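Local structure of taurocyamine kinase (Schistosoma mansoni, 4WOD) at residues E221-R226 / F264-P269; T127-G132 / K255-D260; K467-D472 / T694-A699; M639-L644 / I685-R690. The protein catalyses the reversible, magnesium-dependent transfer of phosphate from ATP to the guanidino group of taurocyamine. The protein carries 4 engineered substitutions. All blocks are in the same frame, centred on the assembly; numbering follows the deposited sequence.

Contact 1 of 4, residues E221-R226 / F264-P269. With ARG (arginine), chain B.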
# COMPACT_ATOMS: atom_id res chain seq x y z
N GLU A 221 17.75 -3.79 -28.19
CA GLU A 221 16.94 -2.69 -27.68
C GLU A 221 17.44 -2.25 -26.30
O GLU A 221 17.46 -1.07 -25.98
CB GLU A 221 15.46 -3.08 -27.62
CG GLU A 221 14.55 -1.98 -27.04
CD GLU A 221 14.31 -2.11 -25.55
OE1 GLU A 221 14.35 -3.25 -25.03
OE2 GLU A 221 14.07 -1.07 -24.90
N GLU A 222 17.88 -3.22 -25.51
CA GLU A 222 18.38 -2.97 -24.15
C GLU A 222 19.20 -4.18 -23.75
O GLU A 222 20.42 -4.10 -23.55
CB GLU A 222 17.23 -2.75 -23.16
CG GLU A 222 17.66 -2.88 -21.71
CD GLU A 222 16.57 -2.53 -20.72
OE1 GLU A 222 16.37 -3.31 -19.77
OE2 GLU A 222 15.93 -1.46 -20.86
N ASP A 223 18.51 -5.32 -23.66
CA ASP A 223 19.17 -6.60 -23.64
C ASP A 223 19.55 -7.00 -25.06
O ASP A 223 19.06 -6.41 -26.03
CB ASP A 223 18.28 -7.67 -22.99
CG ASP A 223 18.21 -7.51 -21.47
OD1 ASP A 223 19.29 -7.44 -20.84
OD2 ASP A 223 17.10 -7.40 -20.92
N HIS A 224 20.44 -7.98 -25.17
CA HIS A 224 20.89 -8.45 -26.47
C HIS A 224 19.67 -8.96 -27.24
O HIS A 224 19.42 -8.56 -28.39
CB HIS A 224 21.96 -9.54 -26.32
CG HIS A 224 23.27 -9.00 -25.83
ND1 HIS A 224 24.31 -9.81 -25.44
CD2 HIS A 224 23.70 -7.73 -25.65
CE1 HIS A 224 25.34 -9.06 -25.06
NE2 HIS A 224 24.99 -7.79 -25.19
N ILE A 225 18.91 -9.81 -26.56
CA ILE A 225 17.68 -10.38 -27.10
C ILE A 225 16.55 -10.23 -26.11
O ILE A 225 16.72 -10.52 -24.92
CB ILE A 225 17.83 -11.88 -27.42
CG1 ILE A 225 19.23 -12.17 -27.99
CG2 ILE A 225 16.74 -12.31 -28.36
CD1 ILE A 225 19.57 -13.66 -28.11
N ARG A 226 15.40 -9.76 -26.58
CA ARG A 226 14.17 -9.84 -25.81
C ARG A 226 13.17 -10.60 -26.66
O ARG A 226 12.89 -10.22 -27.80
CB ARG A 226 13.63 -8.45 -25.42
CG ARG A 226 12.53 -8.57 -24.37
CD ARG A 226 12.13 -7.27 -23.67
NE ARG A 226 13.19 -6.52 -22.99
CZ ARG A 226 14.07 -7.00 -22.10
NH1 ARG A 226 14.95 -6.17 -21.56
NH2 ARG A 226 14.11 -8.28 -21.75
N PHE A 264 20.13 -16.09 -15.52
CA PHE A 264 20.45 -15.40 -16.78
C PHE A 264 20.76 -13.93 -16.52
O PHE A 264 19.97 -13.19 -15.91
CB PHE A 264 19.30 -15.52 -17.78
CG PHE A 264 19.12 -16.90 -18.34
CD1 PHE A 264 20.02 -17.40 -19.26
CD2 PHE A 264 18.06 -17.68 -17.93
CE1 PHE A 264 19.86 -18.67 -19.79
CE2 PHE A 264 17.88 -18.96 -18.46
CZ PHE A 264 18.78 -19.45 -19.39
N ILE A 265 21.93 -13.52 -16.97
CA ILE A 265 22.35 -12.13 -16.84
C ILE A 265 21.51 -11.23 -17.75
O ILE A 265 21.20 -11.59 -18.90
CB ILE A 265 23.84 -11.97 -17.20
CG1 ILE A 265 24.71 -12.90 -16.35
CG2 ILE A 265 24.30 -10.50 -17.09
CD1 ILE A 265 24.49 -12.80 -14.85
N THR A 266 21.12 -10.07 -17.22
CA THR A 266 20.41 -9.07 -18.01
C THR A 266 21.02 -7.71 -17.75
O THR A 266 21.75 -7.55 -16.77
CB THR A 266 18.90 -9.03 -17.68
OG1 THR A 266 18.74 -8.98 -16.25
CG2 THR A 266 18.23 -10.28 -18.26
N PHE A 267 20.71 -6.74 -18.61
CA PHE A 267 21.21 -5.36 -18.47
C PHE A 267 20.71 -4.70 -17.19
O PHE A 267 21.46 -4.02 -16.48
CB PHE A 267 20.80 -4.54 -19.70
CG PHE A 267 21.26 -3.10 -19.69
CD1 PHE A 267 22.59 -2.76 -19.75
CD2 PHE A 267 20.32 -2.08 -19.66
CE1 PHE A 267 22.99 -1.42 -19.76
CE2 PHE A 267 20.71 -0.75 -19.68
CZ PHE A 267 22.05 -0.42 -19.72
N CYS A 268 19.44 -4.90 -16.88
CA CYS A 268 18.88 -4.35 -15.65
C CYS A 268 18.73 -5.47 -14.63
O CYS A 268 18.27 -6.57 -14.99
CB CYS A 268 17.53 -3.69 -15.91
SG CYS A 268 16.72 -3.06 -14.43
N PRO A 269 19.14 -5.21 -13.38
CA PRO A 269 19.07 -6.22 -12.31
C PRO A 269 17.67 -6.73 -12.00
O PRO A 269 17.57 -7.81 -11.43
CB PRO A 269 19.65 -5.49 -11.09
CG PRO A 269 20.58 -4.47 -11.68
CD PRO A 269 19.89 -4.01 -12.95
N ARG B . 13.22 -1.16 -11.29
CA ARG B . 13.96 -0.49 -12.33
C ARG B . 14.41 0.94 -12.07
O ARG B . 13.60 1.78 -11.63
CB ARG B . 13.25 -0.59 -13.63
CG ARG B . 13.50 -1.89 -14.31
CD ARG B . 14.29 -1.58 -15.53
NE ARG B . 14.57 -2.78 -16.26
CZ ARG B . 14.38 -2.89 -17.54
NH1 ARG B . 14.65 -4.00 -18.15
NH2 ARG B . 13.88 -1.88 -18.21
OXT ARG B . 15.62 1.04 -12.32
O HOH W 1 17.36 -5.77 -18.55
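The turn carrying Asp223 approaches the loop at Phe267 to 5.7 Å between their CA atoms, and a single backbone donor joins them. Phe267 N points at Asp223 OD1 over 2.7 Å in a nearly straight bond (171°), meeting the oxygen almost along its C-O axis. Asp223 OD2 forms a salt bridge with Arg226 NH1 at 2.6 Å, the guanidinium coming in on the anti side and tilted from the carboxylate plane. One buried carboxylate thus fixes both the loop backbone and an arginine predicted to bind ATP. Glu222 has its CG anti to the backbone N (chi1 164°), and the chain runs on extended across the Phe267 ring at about a right angle, with Glu222 CG 3.5 Å from Phe267 CD2. That path brings Glu222 OE1 to a hydrogen bond with NH1 of the bound arginine, though the modelled 2.5 Å is doubtfully short; OE2 bonds the ligand NH2 weakly. A water ties Glu222 OE1, Asp223 OD2 and Cys268 N together. Leu60, Leu61 and Arg63 also hold the ligand. A glutamate and a cysteine, Cys268 being the predicted active-site residue, lining the pocket of a bound guanidino compound are characteristic of the phosphagen kinase active site.

Contact 2 of 4, residues T127-G132 / K255-D260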
# COMPACT_ATOMS: atom_id res chain seq x y z
N THR A 127 21.35 -12.52 -22.59
CA THR A 127 22.63 -11.92 -22.89
C THR A 127 23.47 -12.93 -23.65
O THR A 127 23.61 -14.07 -23.20
CB THR A 127 23.38 -11.53 -21.63
OG1 THR A 127 22.62 -10.58 -20.88
CG2 THR A 127 24.79 -10.99 -21.98
N VAL A 128 24.02 -12.53 -24.79
CA VAL A 128 24.92 -13.42 -25.53
C VAL A 128 26.36 -13.27 -24.97
O VAL A 128 26.89 -12.15 -24.89
CB VAL A 128 24.89 -13.12 -27.06
CG1 VAL A 128 25.94 -13.93 -27.80
CG2 VAL A 128 23.48 -13.37 -27.65
N GLU A 129 26.98 -14.38 -24.57
CA GLU A 129 28.37 -14.36 -24.09
C GLU A 129 29.33 -13.71 -25.07
O GLU A 129 29.20 -13.90 -26.29
CB GLU A 129 28.87 -15.77 -23.79
CG GLU A 129 28.30 -16.39 -22.54
CD GLU A 129 28.83 -17.78 -22.31
OE1 GLU A 129 29.25 -18.44 -23.30
OE2 GLU A 129 28.83 -18.21 -21.13
N GLY A 130 30.30 -12.98 -24.54
CA GLY A 130 31.37 -12.43 -25.33
C GLY A 130 31.12 -11.01 -25.78
O GLY A 130 31.96 -10.43 -26.47
N PHE A 131 29.96 -10.44 -25.44
CA PHE A 131 29.62 -9.09 -25.91
C PHE A 131 29.20 -8.23 -24.75
O PHE A 131 28.57 -8.72 -23.83
CB PHE A 131 28.47 -9.11 -26.94
CG PHE A 131 28.80 -9.81 -28.22
CD1 PHE A 131 29.28 -9.09 -29.31
CD2 PHE A 131 28.63 -11.18 -28.33
CE1 PHE A 131 29.57 -9.73 -30.50
CE2 PHE A 131 28.93 -11.84 -29.53
CZ PHE A 131 29.40 -11.11 -30.61
N GLY A 132 29.54 -6.94 -24.80
CA GLY A 132 29.16 -6.02 -23.75
C GLY A 132 27.73 -5.54 -23.90
O GLY A 132 26.98 -6.04 -24.74
N LYS A 255 25.19 -18.92 -27.31
CA LYS A 255 25.63 -19.14 -25.95
C LYS A 255 25.10 -17.99 -25.11
O LYS A 255 25.52 -16.85 -25.31
CB LYS A 255 27.16 -19.20 -25.86
CG LYS A 255 27.84 -20.18 -26.80
CD LYS A 255 29.36 -20.01 -26.74
CE LYS A 255 30.11 -21.15 -27.42
NZ LYS A 255 29.88 -22.46 -26.75
N PHE A 256 24.21 -18.30 -24.16
CA PHE A 256 23.67 -17.26 -23.29
C PHE A 256 24.38 -17.25 -21.94
O PHE A 256 24.74 -18.30 -21.40
CB PHE A 256 22.17 -17.45 -23.08
CG PHE A 256 21.36 -17.41 -24.35
CD1 PHE A 256 21.55 -16.41 -25.30
CD2 PHE A 256 20.39 -18.37 -24.58
CE1 PHE A 256 20.80 -16.37 -26.45
CE2 PHE A 256 19.63 -18.33 -25.73
CZ PHE A 256 19.84 -17.33 -26.68
N ALA A 257 24.58 -16.05 -21.40
CA ALA A 257 25.26 -15.88 -20.12
C ALA A 257 24.37 -16.26 -18.95
O ALA A 257 23.29 -15.71 -18.79
CB ALA A 257 25.73 -14.42 -19.97
N PHE A 258 24.84 -17.21 -18.14
CA PHE A 258 24.10 -17.71 -16.99
C PHE A 258 25.07 -18.09 -15.89
O PHE A 258 26.08 -18.71 -16.17
CB PHE A 258 23.23 -18.91 -17.41
CG PHE A 258 22.43 -19.55 -16.28
CD1 PHE A 258 21.04 -19.39 -16.22
CD2 PHE A 258 23.04 -20.36 -15.33
CE1 PHE A 258 20.29 -20.00 -15.20
CE2 PHE A 258 22.30 -20.95 -14.30
CZ PHE A 258 20.93 -20.78 -14.24
N ASN A 259 24.79 -17.74 -14.64
CA ASN A 259 25.53 -18.37 -13.54
C ASN A 259 24.59 -18.76 -12.40
O ASN A 259 23.46 -18.25 -12.30
CB ASN A 259 26.70 -17.48 -13.05
CG ASN A 259 26.27 -16.28 -12.21
OD1 ASN A 259 25.43 -16.38 -11.32
ND2 ASN A 259 26.92 -15.13 -12.44
N ASP A 260 25.06 -19.66 -11.55
CA ASP A 260 24.18 -20.34 -10.61
C ASP A 260 23.78 -19.46 -9.43
O ASP A 260 23.05 -19.90 -8.56
CB ASP A 260 24.83 -21.64 -10.11
CG ASP A 260 25.07 -22.64 -11.23
OD1 ASP A 260 24.11 -23.35 -11.61
OD2 ASP A 260 26.22 -22.70 -11.74
O HOH W 2 21.41 -14.19 -20.15
O HOH W 3 27.35 -18.48 -18.88
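Val128 lays its CG2 methyl against the rim of the Phe256 ring, 4.2 Å from Phe256 CE1 and near the ring plane. The overlap accompanies a single beta bridge between these two residues, whose CA atoms lie 4.6 Å apart, in the catalytic domain of the phosphagen kinase fold just beyond strand 117-126. Two backbone bonds close the bridge, Ala257 N to Thr127 O at 2.8 Å and Glu129 N to Lys255 O at 3.0 Å. Each of the accepting carbonyls also receives a CA-H...O contact, from Phe256 and Val128 respectively. On the other side of the backbone from the Val128 and Phe256 side chains, the Ala257 methyl packs against Thr127 CB and CG2. The Thr127 hydroxyl is engaged elsewhere, with the carbonyl of Ile265. Glu129 begins to turn away in a type II turn that runs from Val128 to Phe131, with Gly130 at its third position. Glu129 CG stands beside its backbone N (chi1 -74°) and the rest of the chain is extended, which carries the methylene over Ala257 and brings Glu129 OE1 to 3.4 Å from Lys255 CB. The opposite charges do not meet, since Lys255 NZ remains 5.3 Å from Glu129 OE1. Two waters complete the seam: one accepts from Thr127 N and donates to Ala257 O, and the other accepts from Phe258 N and donates to Glu129 OE2 at 2.7 Å.

Contact 3 of 4, residues K467-D472 / T694-A699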
# COMPACT_ATOMS: atom_id res chain seq x y z
N LYS A 467 -18.87 23.65 38.76
CA LYS A 467 -18.64 22.93 40.00
C LYS A 467 -18.31 21.47 39.70
O LYS A 467 -19.06 20.56 40.03
CB LYS A 467 -19.87 23.04 40.93
CG LYS A 467 -19.52 23.06 42.42
CD LYS A 467 -20.73 23.32 43.31
CE LYS A 467 -20.39 23.09 44.78
NZ LYS A 467 -21.48 23.51 45.73
N LEU A 468 -17.16 21.27 39.05
CA LEU A 468 -16.71 19.94 38.67
C LEU A 468 -16.04 19.21 39.84
O LEU A 468 -15.48 19.84 40.73
CB LEU A 468 -15.76 20.04 37.48
CG LEU A 468 -16.35 20.53 36.15
CD1 LEU A 468 -15.25 21.01 35.24
CD2 LEU A 468 -17.18 19.43 35.49
N PRO A 469 -16.07 17.87 39.84
CA PRO A 469 -15.44 17.15 40.95
C PRO A 469 -13.97 16.85 40.70
O PRO A 469 -13.46 15.82 41.15
CB PRO A 469 -16.25 15.86 41.02
CG PRO A 469 -16.59 15.60 39.59
CD PRO A 469 -16.82 16.96 38.96
N PHE A 470 -13.30 17.73 39.96
CA PHE A 470 -11.86 17.62 39.75
C PHE A 470 -11.36 19.00 39.37
O PHE A 470 -12.13 19.85 38.93
CB PHE A 470 -11.52 16.58 38.67
CG PHE A 470 -12.41 16.65 37.44
CD1 PHE A 470 -13.43 15.73 37.26
CD2 PHE A 470 -12.20 17.62 36.48
CE1 PHE A 470 -14.25 15.79 36.14
CE2 PHE A 470 -13.02 17.67 35.34
CZ PHE A 470 -14.05 16.76 35.18
N GLY A 471 -10.07 19.25 39.55
CA GLY A 471 -9.51 20.55 39.26
C GLY A 471 -8.17 20.41 38.58
O GLY A 471 -8.08 19.92 37.45
N ASP A 472 -7.12 20.84 39.27
CA ASP A 472 -5.76 20.71 38.79
C ASP A 472 -5.08 19.55 39.50
O ASP A 472 -4.74 19.63 40.69
CB ASP A 472 -4.99 22.00 39.00
CG ASP A 472 -3.65 22.01 38.29
OD1 ASP A 472 -3.05 20.92 38.12
OD2 ASP A 472 -3.19 23.11 37.89
N THR A 694 -21.13 7.83 32.86
CA THR A 694 -21.35 9.15 32.28
C THR A 694 -20.02 9.80 31.91
O THR A 694 -18.95 9.30 32.27
CB THR A 694 -22.12 10.08 33.24
OG1 THR A 694 -21.32 10.33 34.39
CG2 THR A 694 -23.47 9.47 33.64
N GLU A 695 -20.09 10.92 31.19
CA GLU A 695 -18.90 11.66 30.79
C GLU A 695 -18.17 12.15 32.03
O GLU A 695 -16.95 12.00 32.17
CB GLU A 695 -19.29 12.84 29.88
CG GLU A 695 -19.71 12.46 28.44
CD GLU A 695 -21.15 11.96 28.31
OE1 GLU A 695 -21.88 11.92 29.32
OE2 GLU A 695 -21.57 11.61 27.18
N LEU A 696 -18.93 12.71 32.96
CA LEU A 696 -18.40 13.16 34.24
C LEU A 696 -17.66 12.03 34.98
O LEU A 696 -16.55 12.22 35.46
CB LEU A 696 -19.54 13.72 35.10
CG LEU A 696 -19.14 14.59 36.28
CD1 LEU A 696 -18.29 15.77 35.81
CD2 LEU A 696 -20.39 15.08 36.98
N GLN A 697 -18.28 10.85 35.04
CA GLN A 697 -17.63 9.73 35.70
C GLN A 697 -16.37 9.32 34.95
O GLN A 697 -15.35 9.00 35.57
CB GLN A 697 -18.60 8.54 35.85
CG GLN A 697 -19.78 8.85 36.76
CD GLN A 697 -20.89 7.80 36.70
OE1 GLN A 697 -21.17 7.22 35.64
NE2 GLN A 697 -21.52 7.56 37.84
N ALA A 698 -16.43 9.32 33.62
CA ALA A 698 -15.26 8.96 32.81
C ALA A 698 -14.07 9.84 33.16
O ALA A 698 -12.97 9.36 33.40
CB ALA A 698 -15.58 9.07 31.31
N ALA A 699 -14.30 11.15 33.18
CA ALA A 699 -13.22 12.08 33.49
C ALA A 699 -12.80 11.96 34.96
O ALA A 699 -11.62 12.12 35.28
CB ALA A 699 -13.64 13.51 33.15
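Leu696 is the bump of this contact, and its CD1 methyl settles into a shallow hollow formed by Leu468, Pro469 and Phe470. The leucine stands on the first turn of helix 695-715, the C-terminal helix of the second phosphagen kinase catalytic domain, and the hollow belongs to the loop that leads toward strand 480-489. The Pro469 ring meets Leu696 through its CD, 3.7 Å from Leu696 CD1. Leu468 slants in from beside the proline, bringing Leu468 CD2 to 3.8 Å from the same Leu696 CD1. The third wall is the Phe470 ring, whose CE1 is 4.1 Å from Leu696 CD1. With its CG placed between backbone N and carbonyl carbon (chi1 44°), Phe470 carries the ring on toward the helix, and Leu468 CB lies over one face of it. One turn further along the helix, Ala699 offers a low spot that the far end of this ring fills. No hydrogen bond crosses between the two segments, and they meet through apolar packing. Tyr603 extends the patch, meeting Phe470 edge-to-face. A capping box of Thr694 and Gln697 fixes the helix start. At the inner end of the patch, Ala699 CB rests 3.8 Å from Phe470 CE1.

Contact 4 of 4, residues M639-L644 / I685-R690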
# COMPACT_ATOMS: atom_id res chain seq x y z
N MET A 639 -15.55 8.93 25.13
CA MET A 639 -14.69 9.91 25.79
C MET A 639 -13.43 9.29 26.30
O MET A 639 -13.46 8.29 27.02
CB MET A 639 -15.42 10.58 26.95
CG MET A 639 -14.56 11.62 27.68
SD MET A 639 -15.50 12.61 28.86
CE MET A 639 -16.26 13.81 27.74
N ARG A 640 -12.32 9.91 25.95
CA ARG A 640 -11.03 9.52 26.46
C ARG A 640 -10.33 10.74 27.05
O ARG A 640 -9.97 11.67 26.32
CB ARG A 640 -10.19 8.88 25.35
CG ARG A 640 -8.81 8.37 25.80
CD ARG A 640 -8.04 7.85 24.58
NE ARG A 640 -6.72 7.31 24.90
CZ ARG A 640 -5.62 8.05 25.09
NH1 ARG A 640 -5.69 9.38 25.04
NH2 ARG A 640 -4.46 7.46 25.36
N ALA A 641 -10.20 10.73 28.37
CA ALA A 641 -9.41 11.74 29.08
C ALA A 641 -8.06 11.16 29.43
O ALA A 641 -7.96 10.01 29.87
CB ALA A 641 -10.12 12.21 30.33
N SER A 642 -7.02 11.95 29.29
CA SER A 642 -5.69 11.41 29.45
C SER A 642 -4.72 12.44 29.96
O SER A 642 -4.97 13.64 29.88
CB SER A 642 -5.20 10.82 28.13
OG SER A 642 -4.99 11.84 27.17
N VAL A 643 -3.61 11.95 30.51
CA VAL A 643 -2.50 12.81 30.91
C VAL A 643 -1.19 12.22 30.45
O VAL A 643 -1.05 11.00 30.33
CB VAL A 643 -2.42 13.00 32.46
CG1 VAL A 643 -3.59 13.82 32.96
CG2 VAL A 643 -2.31 11.66 33.18
N LEU A 644 -0.22 13.09 30.18
CA LEU A 644 1.15 12.65 30.02
C LEU A 644 1.81 12.71 31.40
O LEU A 644 2.08 13.80 31.92
CB LEU A 644 1.87 13.53 28.99
CG LEU A 644 3.13 12.92 28.40
CD1 LEU A 644 2.91 11.45 28.08
CD2 LEU A 644 3.50 13.68 27.15
N ILE A 685 -1.53 8.05 30.40
CA ILE A 685 -2.55 7.35 31.19
C ILE A 685 -3.94 7.82 30.79
O ILE A 685 -4.19 9.02 30.69
CB ILE A 685 -2.37 7.58 32.71
CG1 ILE A 685 -0.92 7.33 33.14
CG2 ILE A 685 -3.33 6.70 33.50
CD1 ILE A 685 -0.48 5.91 32.92
N SER A 686 -4.86 6.89 30.55
CA SER A 686 -6.22 7.30 30.21
C SER A 686 -7.25 6.40 30.88
O SER A 686 -6.94 5.29 31.30
CB SER A 686 -6.41 7.30 28.69
OG SER A 686 -6.07 6.04 28.13
N ASN A 687 -8.49 6.89 31.00
CA ASN A 687 -9.57 6.01 31.42
C ASN A 687 -9.78 4.94 30.38
O ASN A 687 -9.69 5.21 29.17
CB ASN A 687 -10.87 6.78 31.65
CG ASN A 687 -11.35 7.53 30.41
OD1 ASN A 687 -10.74 8.52 30.00
ND2 ASN A 687 -12.47 7.08 29.84
N LYS A 688 -10.04 3.72 30.82
CA LYS A 688 -10.32 2.66 29.86
C LYS A 688 -11.81 2.61 29.47
O LYS A 688 -12.14 2.30 28.34
CB LYS A 688 -9.87 1.32 30.43
CG LYS A 688 -9.64 0.26 29.38
CD LYS A 688 -9.42 -1.11 30.02
CE LYS A 688 -10.17 -1.23 31.34
NZ LYS A 688 -10.88 -2.55 31.45
N ARG A 689 -12.69 2.95 30.40
CA ARG A 689 -14.12 2.81 30.14
C ARG A 689 -14.63 3.83 29.13
O ARG A 689 -14.12 4.95 29.06
CB ARG A 689 -14.92 2.93 31.44
CG ARG A 689 -14.64 1.80 32.42
CD ARG A 689 -15.27 2.08 33.77
NE ARG A 689 -16.67 1.71 33.79
CZ ARG A 689 -17.52 2.04 34.76
NH1 ARG A 689 -17.10 2.76 35.80
NH2 ARG A 689 -18.78 1.64 34.69
N ARG A 690 -15.64 3.45 28.35
CA ARG A 690 -16.30 4.37 27.40
C ARG A 690 -17.81 4.31 27.54
O ARG A 690 -18.51 5.31 27.39
CB ARG A 690 -15.93 4.03 25.95
CG ARG A 690 -14.46 4.09 25.65
CD ARG A 690 -14.02 5.52 25.38
NE ARG A 690 -12.62 5.53 24.92
CZ ARG A 690 -11.58 5.49 25.75
NH1 ARG A 690 -11.77 5.45 27.06
NH2 ARG A 690 -10.34 5.49 25.26
O HOH W 4 -7.56 4.52 26.46
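Arg640 leaves its strand to lie against both Arg690 and Ser686, at the frayed end of an antiparallel pair in the eight-stranded sheet of the phosphagen kinase catalytic domain. Its CB sits over one face of the Arg690 guanidinium, and Arg640 CG comes to 3.3 Å from Arg690 NH2. CG is anti to the backbone N (chi1 -178°) and the chain stays straight to NE, an extended course that takes CD past Arg690 NH2 before the guanidinium reaches Ser686, whose CB lies over its centre. NH2 at the tip has its salt bridge with Asp684. The two guanidinium planes stand almost perpendicular, and a water accepting from Arg690 NH2, and weakly from Arg640 NE, also bonds Ser686 OG. Arg640 is predicted to bind ATP, consistent with a positive surface for phosphate. Deeper in the sheet, Val643 and Ile685 exchange two backbone bonds, N to O each way. Ser642 and Ser686 form the adjoining non-hydrogen-bonded pair. Past them regular pairing fades, the Asn687 N to Ala641 O bond being weak, and the Asn687 side chain takes over: Asn687 OD1 accepts from Ala641 N at 2.8 Å in its carbonyl plane, while Asn687 ND2 donates to Met639 O at 3.2 Å.

Overall arrangement
Contacts 1 and 2 touch, their centres 10 Å apart, and their segments alternate along the chain; His224 NE2 to Gly132 O is a probable hydrogen bond between them. Contact 1 is buried and built round carboxylates, at a ligand, whereas contact 2 is partly buried and largely backbone. Far away, on the opposite side of the chain's centre and in the second half of the duplicated chain, contacts 3 and 4 form another neighbouring pair, their centres 12 Å apart. Contact 4 lies in the buried sheet, rich in hydrogen bonds and arginines; contact 3 is an apolar surface patch. Strand 682-687 leads into helix 695-715, where Glu695 O packs against Met639 SD.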